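Local coordinates for hypothetical protein BSU32300 (Bacillus subtilis subsp. subtilis str. 168, PDB 1YLM) that probably acts as the RNase toxin of a putative type VII toxin-antitoxin system, probably neutralised by its cognate antitoxin, at residues 20-24 / 115-119; 35-39 / 106-112; 59-63 / 132-137. All coordinates share one frame; numbering follows the deposited sequence.

Contacts 1 and 2 share helix 108-117 and form one continuous block, their centres 12 Å apart: Phe23 CD1 lies 3.6 Å from Leu38 CD1, and Phe23 CE1 lies 3.7 Å from Tyr112 CD1. Contact 2, nested in sequence within the loop closed by contact 1, is nearer to the probable catalytic residue Arg96, the side chain of Leu111 being about 9 Å from that of Arg96, and that of Ile115 in contact 1 about 12 Å. Contact 3 is on the other side of the chain's centre, its centre about 27 Å from that of contact 1 and about 34 Å from that of contact 2. Helix 119-137, which follows helix 108-117, leads to that distant end, away from the probable active site.

Contact 1. Residues 20-24 / 115-119; sequences LALFD and IKAHQ
The side chains of Phe23 and Ile115 run antiparallel alongside one another, and the isoleucine's gamma-branch methyl settles squarely over the phenyl ring. Ile115 CG2 is 3.4 Å from the centroid of the Phe23 ring and only 12° from the ring normal, a well-formed CH-pi contact. The placement follows from the torsion of Phe23, whose ring runs opposite its backbone N (chi1 174°) and so extends from the helix across to Ile115. Gln119 comes to the same ring from the side, its OE1 near the ring plane and 3.4 Å from Phe23 CE2, with amide and phenyl planes steeply inclined at 76°. In this all-helical HepT fold the contact joins the last turn of helix 6-23 to the junction between helices 108-117 and 119-137; Leu38 of helix 32-59 packs on both Phe23 and Ile115. Beyond the ring the contact becomes polar. Gln119 NE2 donates to Asp24 OD1 at 2.8 Å, the acceptor lying in the amide plane, whereas the nitrogen meets the carboxylate from above its plane. Lys116, bent at chi2, passes its aliphatic part by the ring, with CD 3.8 Å from Phe23 CE2. Its ammonium group continues toward the same carboxylate oxygen, where Lys116 NZ and Asp24 OD1 make a long salt bridge of 3.7 Å at the exposed margin.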
loop_
_atom_site.group_PDB
_atom_site.type_symbol
_atom_site.label_atom_id
_atom_site.label_comp_id
_atom_site.label_asym_id
_atom_site.label_seq_id
_atom_site.Cartn_x
_atom_site.Cartn_y
_atom_site.Cartn_z
ATOM N N LEU A 20 -11.956 3.272 10.106
ATOM C CA LEU A 20 -11.842 3.369 11.567
ATOM C C LEU A 20 -12.951 2.571 12.264
ATOM O O LEU A 20 -12.678 1.850 13.232
ATOM C CB LEU A 20 -11.844 4.823 12.034
ATOM C CG LEU A 20 -11.350 5.175 13.439
ATOM C CD1 LEU A 20 -9.980 4.576 13.702
ATOM C CD2 LEU A 20 -11.278 6.693 13.508
ATOM N N ALA A 21 -14.183 2.692 11.766
ATOM C CA ALA A 21 -15.323 1.913 12.287
ATOM C C ALA A 21 -15.041 0.411 12.210
ATOM O O ALA A 21 -15.348 -0.334 13.142
ATOM C CB ALA A 21 -16.587 2.249 11.546
ATOM N N LEU A 22 -14.425 -0.018 11.114
ATOM C CA LEU A 22 -14.094 -1.424 10.916
ATOM C C LEU A 22 -13.021 -1.847 11.907
ATOM O O LEU A 22 -13.097 -2.942 12.478
ATOM C CB LEU A 22 -13.656 -1.683 9.470
ATOM C CG LEU A 22 -14.766 -1.578 8.422
ATOM C CD1 LEU A 22 -14.230 -1.801 7.013
ATOM C CD2 LEU A 22 -15.903 -2.572 8.727
ATOM N N PHE A 23 -12.054 -0.959 12.153
ATOM C CA PHE A 23 -11.021 -1.221 13.156
ATOM C C PHE A 23 -11.667 -1.422 14.519
ATOM O O PHE A 23 -11.267 -2.292 15.286
ATOM C CB PHE A 23 -9.993 -0.084 13.235
ATOM C CG PHE A 23 -8.999 -0.260 14.350
ATOM C CD1 PHE A 23 -7.963 -1.180 14.226
ATOM C CD2 PHE A 23 -9.127 0.453 15.540
ATOM C CE1 PHE A 23 -7.043 -1.373 15.269
ATOM C CE2 PHE A 23 -8.213 0.275 16.587
ATOM C CZ PHE A 23 -7.168 -0.642 16.445
ATOM N N ASP A 24 -12.679 -0.623 14.814
ATOM C CA ASP A 24 -13.299 -0.676 16.123
ATOM C C ASP A 24 -14.278 -1.858 16.253
ATOM O O ASP A 24 -14.921 -2.004 17.280
ATOM C CB ASP A 24 -13.968 0.668 16.432
ATOM C CG ASP A 24 -14.264 0.848 17.904
ATOM O OD1 ASP A 24 -13.327 0.775 18.735
ATOM O OD2 ASP A 24 -15.450 1.059 18.222
ATOM N N ILE A 115 -2.488 1.796 16.487
ATOM C CA ILE A 115 -3.778 2.377 16.158
ATOM C C ILE A 115 -4.629 2.550 17.423
ATOM O O ILE A 115 -5.230 3.608 17.628
ATOM C CB ILE A 115 -4.522 1.516 15.097
ATOM C CG1 ILE A 115 -3.667 1.395 13.819
ATOM C CG2 ILE A 115 -5.902 2.097 14.787
ATOM C CD1 ILE A 115 -4.229 0.456 12.755
ATOM N N LYS A 116 -4.649 1.521 18.272
ATOM C CA LYS A 116 -5.434 1.577 19.509
ATOM C C LYS A 116 -4.983 2.728 20.393
ATOM O O LYS A 116 -5.812 3.497 20.895
ATOM C CB LYS A 116 -5.403 0.244 20.282
ATOM C CG LYS A 116 -6.649 0.040 21.160
ATOM C CD LYS A 116 -7.827 -0.425 20.287
ATOM C CE LYS A 116 -9.180 -0.261 20.949
ATOM N NZ LYS A 116 -10.259 -0.780 20.044
ATOM N N ALA A 117 -3.668 2.869 20.534
ATOM C CA ALA A 117 -3.071 3.904 21.378
ATOM C C ALA A 117 -3.470 5.318 20.946
ATOM O O ALA A 117 -3.504 6.229 21.767
ATOM C CB ALA A 117 -1.564 3.767 21.377
ATOM N N HIS A 118 -3.734 5.500 19.655
ATOM C CA HIS A 118 -4.045 6.830 19.116
ATOM C C HIS A 118 -5.447 6.901 18.543
ATOM O O HIS A 118 -5.732 7.741 17.697
ATOM C CB HIS A 118 -2.976 7.242 18.093
ATOM C CG HIS A 118 -1.574 7.109 18.618
ATOM N ND1 HIS A 118 -1.150 7.750 19.765
ATOM C CD2 HIS A 118 -0.522 6.373 18.190
ATOM C CE1 HIS A 118 0.114 7.441 20.001
ATOM N NE2 HIS A 118 0.519 6.602 19.063
ATOM N N GLN A 119 -6.339 6.037 19.027
ATOM C CA GLN A 119 -7.662 5.929 18.437
ATOM C C GLN A 119 -8.481 7.218 18.609
ATOM O O GLN A 119 -9.169 7.637 17.682
ATOM C CB GLN A 119 -8.405 4.699 18.975
ATOM C CG GLN A 119 -9.671 4.373 18.185
ATOM C CD GLN A 119 -10.267 3.034 18.535
ATOM O OE1 GLN A 119 -9.583 2.155 19.047
ATOM N NE2 GLN A 119 -11.553 2.866 18.249
#

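Contact 2. Residues 35-39 / 106-112; sequences ELALQ and ADSGELY
The N-terminal turn of helix 108-117 docks on helix 32-59 through Ser108, whose hydroxyl sits between Glu35 and Gln39. Ser108 OG donates to the backbone oxygen Glu35 O at 2.7 Å. With OG beside its own backbone N (chi1 -78°), the hydroxyl reaches the side of this carbonyl, tilted out of the carbonyl plane. Glu35 O also accepts the helical bond from Gln39 N, which arrives at the opposite face, so two donors grip one oxygen without displacing each other. Gln39 then returns a bond of its own: its NE2 donates to Ser108 OG at 3.2 Å, moderately bent at 139°. The serine hydroxyl is thus both donor and acceptor. The other end of that amide, Gln39 OE1, is bonded to Arg40 NE of the second subunit, so the amide links this contact to the dimer interface. Ala106 CB packs against the amide, 3.8 Å from Gln39 NE2.

Farther along, the contact is apolar. Leu38 CD2 lies at the edge of the Tyr112 ring, near its plane, and 3.6 Å from Tyr112 CB, while Leu111 CD2 lies against the backbone of helix 32-59, 3.5 Å from Leu38 O. Behind Ser108, Asp107 is the N-cap: its OD1 accepts weak bonds from Gly109 N and Glu110 N. The short helical segments cross at 47° with axes 9.5 Å apart, a crossing within the all-alpha HepT-like fold in which an Asp-capped helix start packs on the long helix 32-59.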
loop_
_atom_site.group_PDB
_atom_site.type_symbol
_atom_site.label_atom_id
_atom_site.label_comp_id
_atom_site.label_asym_id
_atom_site.label_seq_id
_atom_site.Cartn_x
_atom_site.Cartn_y
_atom_site.Cartn_z
ATOM N N GLU A 35 -4.837 -10.397 10.150
ATOM C CA GLU A 35 -3.567 -9.649 10.073
ATOM C C GLU A 35 -3.466 -8.812 8.806
ATOM O O GLU A 35 -3.014 -7.660 8.832
ATOM C CB GLU A 35 -2.362 -10.604 10.136
ATOM C CG GLU A 35 -2.235 -11.304 11.470
ATOM C CD GLU A 35 -1.141 -12.377 11.493
ATOM O OE1 GLU A 35 -0.660 -12.846 10.428
ATOM O OE2 GLU A 35 -0.772 -12.755 12.615
ATOM N N LEU A 36 -3.867 -9.421 7.700
ATOM C CA LEU A 36 -3.819 -8.785 6.400
ATOM C C LEU A 36 -4.796 -7.621 6.350
ATOM O O LEU A 36 -4.439 -6.550 5.863
ATOM C CB LEU A 36 -4.159 -9.799 5.318
ATOM C CG LEU A 36 -3.051 -10.792 4.962
ATOM C CD1 LEU A 36 -3.713 -11.906 4.145
ATOM C CD2 LEU A 36 -1.941 -10.105 4.172
ATOM N N ALA A 37 -6.014 -7.831 6.865
ATOM C CA ALA A 37 -7.022 -6.751 6.888
ATOM C C ALA A 37 -6.533 -5.572 7.720
ATOM O O ALA A 37 -6.734 -4.416 7.337
ATOM C CB ALA A 37 -8.368 -7.250 7.416
ATOM N N LEU A 38 -5.916 -5.854 8.867
ATOM C CA LEU A 38 -5.434 -4.794 9.743
ATOM C C LEU A 38 -4.319 -4.003 9.077
ATOM O O LEU A 38 -4.282 -2.779 9.192
ATOM C CB LEU A 38 -4.964 -5.341 11.093
ATOM C CG LEU A 38 -4.567 -4.322 12.154
ATOM C CD1 LEU A 38 -5.708 -3.333 12.468
ATOM C CD2 LEU A 38 -4.139 -5.097 13.395
ATOM N N GLN A 39 -3.441 -4.680 8.352
ATOM C CA GLN A 39 -2.404 -3.956 7.560
ATOM C C GLN A 39 -3.025 -3.005 6.525
ATOM O O GLN A 39 -2.567 -1.863 6.357
ATOM C CB GLN A 39 -1.429 -4.931 6.881
ATOM C CG GLN A 39 -0.519 -5.676 7.887
ATOM C CD GLN A 39 0.230 -6.827 7.253
ATOM O OE1 GLN A 39 0.321 -6.925 6.032
ATOM N NE2 GLN A 39 0.793 -7.691 8.083
ATOM N N ALA A 106 6.330 -6.066 8.372
ATOM C CA ALA A 106 5.052 -5.658 8.968
ATOM C C ALA A 106 4.628 -6.614 10.085
ATOM O O ALA A 106 4.733 -7.835 9.951
ATOM C CB ALA A 106 3.952 -5.526 7.894
ATOM N N ASP A 107 4.169 -6.041 11.192
ATOM C CA ASP A 107 3.807 -6.787 12.398
ATOM C C ASP A 107 2.423 -6.299 12.809
ATOM O O ASP A 107 2.280 -5.227 13.364
ATOM C CB ASP A 107 4.859 -6.530 13.499
ATOM C CG ASP A 107 4.515 -7.180 14.857
ATOM O OD1 ASP A 107 3.380 -7.646 15.083
ATOM O OD2 ASP A 107 5.420 -7.198 15.729
ATOM N N SER A 108 1.400 -7.091 12.498
ATOM C CA SER A 108 0.026 -6.678 12.764
ATOM C C SER A 108 -0.300 -6.450 14.246
ATOM O O SER A 108 -1.141 -5.628 14.561
ATOM C CB SER A 108 -0.974 -7.641 12.102
ATOM O OG SER A 108 -1.047 -7.349 10.712
ATOM N N GLY A 109 0.380 -7.152 15.156
ATOM C CA GLY A 109 0.151 -6.928 16.599
ATOM C C GLY A 109 0.637 -5.550 17.032
ATOM O O GLY A 109 -0.051 -4.820 17.754
ATOM N N GLU A 110 1.834 -5.206 16.565
ATOM C CA GLU A 110 2.447 -3.904 16.739
ATOM C C GLU A 110 1.528 -2.796 16.198
ATOM O O GLU A 110 1.268 -1.803 16.872
ATOM C CB GLU A 110 3.757 -3.944 15.956
ATOM C CG GLU A 110 4.561 -2.727 15.928
ATOM C CD GLU A 110 5.944 -3.009 15.367
ATOM O OE1 GLU A 110 6.077 -3.344 14.174
ATOM O OE2 GLU A 110 6.909 -2.896 16.121
ATOM N N LEU A 111 1.040 -3.001 14.974
ATOM C CA LEU A 111 0.187 -2.032 14.302
ATOM C C LEU A 111 -1.139 -1.864 15.053
ATOM O O LEU A 111 -1.594 -0.741 15.261
ATOM C CB LEU A 111 -0.047 -2.461 12.850
ATOM C CG LEU A 111 -1.021 -1.599 12.034
ATOM C CD1 LEU A 111 -0.578 -0.134 12.001
ATOM C CD2 LEU A 111 -1.118 -2.183 10.627
ATOM N N TYR A 112 -1.741 -2.977 15.485
ATOM C CA TYR A 112 -2.933 -2.907 16.328
ATOM C C TYR A 112 -2.722 -1.988 17.529
ATOM O O TYR A 112 -3.557 -1.112 17.812
ATOM C CB TYR A 112 -3.389 -4.298 16.812
ATOM C CG TYR A 112 -4.618 -4.217 17.697
ATOM C CD1 TYR A 112 -5.899 -4.301 17.152
ATOM C CD2 TYR A 112 -4.495 -4.012 19.079
ATOM C CE1 TYR A 112 -7.023 -4.201 17.957
ATOM C CE2 TYR A 112 -5.613 -3.904 19.889
ATOM C CZ TYR A 112 -6.870 -4.004 19.320
ATOM O OH TYR A 112 -7.977 -3.908 20.130
#

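Contact 3. Residues 59-63 / 132-137; sequences GFIMR and YLETEL
A 2.8 Å helical hydrogen bond from Leu137 N to Leu133 O sets the one-turn spacing of two leucines that both touch the Phe60 ring. Leu133 CD2 comes to the edge of that ring, near its plane, while Leu137 CD2 comes in obliquely, 3.8 Å from Phe60 CE2. Over one face stands Tyr132 in a T-shaped (edge-to-face) pair: Tyr132 CE2 points down at the middle of the phenyl, the centroids are 5.1 Å apart and the planes are nearly perpendicular at 86°. With chi1 at -161°, CG of Tyr132 is turned away from the amide nitrogen and the ring swings over Phe60. Glu136 contributes its aliphatic part, CB lying 3.5 Å from Phe60 CE2. The selenomethionine Met62 meets Tyr132 at its hydroxyl end, head-on, with CE 3.7 Å from Tyr132 OH. The contact ties the loop after helix 32-59 to the last turns of helix 119-137, and Tyr2 near the N-terminus meets Phe60 in a second edge-to-face pair. Cohesion between the two segments therefore probably rests on dispersion and on the attraction of the electropositive edge of Tyr132 to the pi face of Phe60.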
loop_
_atom_site.group_PDB
_atom_site.type_symbol
_atom_site.label_atom_id
_atom_site.label_comp_id
_atom_site.label_asym_id
_atom_site.label_seq_id
_atom_site.Cartn_x
_atom_site.Cartn_y
_atom_site.Cartn_z
ATOM N N GLY A 59 -4.663 23.776 -0.836
ATOM C CA GLY A 59 -5.856 24.633 -0.960
ATOM C C GLY A 59 -5.779 25.941 -0.175
ATOM O O GLY A 59 -6.226 27.000 -0.662
ATOM N N PHE A 60 -5.223 25.871 1.042
ATOM C CA PHE A 60 -5.169 27.023 1.954
ATOM C C PHE A 60 -3.829 27.750 1.962
ATOM O O PHE A 60 -3.595 28.537 2.855
ATOM C CB PHE A 60 -5.542 26.623 3.383
ATOM C CG PHE A 60 -7.017 26.346 3.565
ATOM C CD1 PHE A 60 -7.467 25.040 3.720
ATOM C CD2 PHE A 60 -7.948 27.395 3.571
ATOM C CE1 PHE A 60 -8.816 24.761 3.886
ATOM C CE2 PHE A 60 -9.313 27.140 3.730
ATOM C CZ PHE A 60 -9.753 25.819 3.901
ATOM N N ILE A 61 -2.987 27.498 0.960
ATOM C CA ILE A 61 -1.665 28.165 0.827
ATOM C C ILE A 61 -0.892 28.110 2.135
ATOM O O ILE A 61 -0.404 29.133 2.634
ATOM C CB ILE A 61 -1.762 29.667 0.380
ATOM C CG1 ILE A 61 -2.968 29.885 -0.523
ATOM C CG2 ILE A 61 -0.440 30.119 -0.293
ATOM C CD1 ILE A 61 -3.177 31.348 -0.926
HETATM N N MSE A 62 -0.794 26.909 2.694
HETATM C CA MSE A 62 0.018 26.701 3.882
HETATM C C MSE A 62 1.455 26.452 3.444
HETATM O O MSE A 62 1.730 26.235 2.256
HETATM C CB MSE A 62 -0.515 25.510 4.689
HETATM C CG MSE A 62 -1.957 25.671 5.184
HETATM SE SE MSE A 62 -2.609 24.203 6.077
HETATM C CE MSE A 62 -4.208 24.793 6.534
ATOM N N ARG A 63 2.371 26.448 4.405
ATOM C CA ARG A 63 3.769 26.136 4.109
ATOM C C ARG A 63 3.858 24.814 3.360
ATOM O O ARG A 63 3.139 23.859 3.670
ATOM C CB ARG A 63 4.593 26.075 5.400
ATOM C CG ARG A 63 6.043 25.694 5.189
ATOM C CD ARG A 63 6.842 25.980 6.437
ATOM N NE ARG A 63 8.276 25.938 6.153
ATOM C CZ ARG A 63 9.012 26.987 5.786
ATOM N NH1 ARG A 63 8.459 28.193 5.653
ATOM N NH2 ARG A 63 10.313 26.827 5.551
ATOM N N TYR A 132 -12.493 23.159 10.367
ATOM C CA TYR A 132 -11.646 24.088 9.642
ATOM C C TYR A 132 -12.273 24.483 8.309
ATOM O O TYR A 132 -12.347 25.666 7.987
ATOM C CB TYR A 132 -10.252 23.495 9.427
ATOM C CG TYR A 132 -9.202 24.530 9.093
ATOM C CD1 TYR A 132 -8.445 25.136 10.100
ATOM C CD2 TYR A 132 -8.975 24.909 7.774
ATOM C CE1 TYR A 132 -7.471 26.094 9.787
ATOM C CE2 TYR A 132 -8.005 25.855 7.446
ATOM C CZ TYR A 132 -7.263 26.445 8.452
ATOM O OH TYR A 132 -6.326 27.387 8.096
ATOM N N LEU A 133 -12.741 23.492 7.553
ATOM C CA LEU A 133 -13.431 23.727 6.283
ATOM C C LEU A 133 -14.654 24.634 6.467
ATOM O O LEU A 133 -14.845 25.603 5.725
ATOM C CB LEU A 133 -13.847 22.383 5.657
ATOM C CG LEU A 133 -12.711 21.513 5.093
ATOM C CD1 LEU A 133 -13.174 20.114 4.695
ATOM C CD2 LEU A 133 -12.044 22.229 3.912
ATOM N N GLU A 134 -15.472 24.311 7.460
ATOM C CA GLU A 134 -16.698 25.065 7.731
ATOM C C GLU A 134 -16.389 26.500 8.148
ATOM O O GLU A 134 -17.061 27.436 7.701
ATOM C CB GLU A 134 -17.524 24.360 8.801
ATOM C CG GLU A 134 -18.203 23.068 8.300
ATOM C CD GLU A 134 -18.566 22.108 9.431
ATOM O OE1 GLU A 134 -18.364 22.460 10.625
ATOM O OE2 GLU A 134 -19.059 20.996 9.132
ATOM N N THR A 135 -15.366 26.665 8.987
ATOM C CA THR A 135 -14.944 27.990 9.465
ATOM C C THR A 135 -14.385 28.856 8.342
ATOM O O THR A 135 -14.710 30.044 8.251
ATOM C CB THR A 135 -13.934 27.879 10.643
ATOM O OG1 THR A 135 -14.561 27.161 11.715
ATOM C CG2 THR A 135 -13.516 29.250 11.146
ATOM N N GLU A 136 -13.583 28.260 7.459
ATOM C CA GLU A 136 -12.890 29.033 6.444
ATOM C C GLU A 136 -13.662 29.188 5.135
ATOM O O GLU A 136 -13.505 30.196 4.450
ATOM C CB GLU A 136 -11.498 28.463 6.181
ATOM C CG GLU A 136 -10.572 28.517 7.384
ATOM C CD GLU A 136 -10.328 29.946 7.862
ATOM O OE1 GLU A 136 -10.225 30.856 7.014
ATOM O OE2 GLU A 136 -10.253 30.152 9.088
ATOM N N LEU A 137 -14.485 28.202 4.790
ATOM C CA LEU A 137 -15.185 28.193 3.502
ATOM C C LEU A 137 -16.705 28.260 3.656
ATOM O O LEU A 137 -17.433 28.443 2.674
ATOM C CB LEU A 137 -14.814 26.930 2.701
ATOM C CG LEU A 137 -13.328 26.590 2.542
ATOM C CD1 LEU A 137 -13.172 25.254 1.854
ATOM C CD2 LEU A 137 -12.580 27.676 1.785
#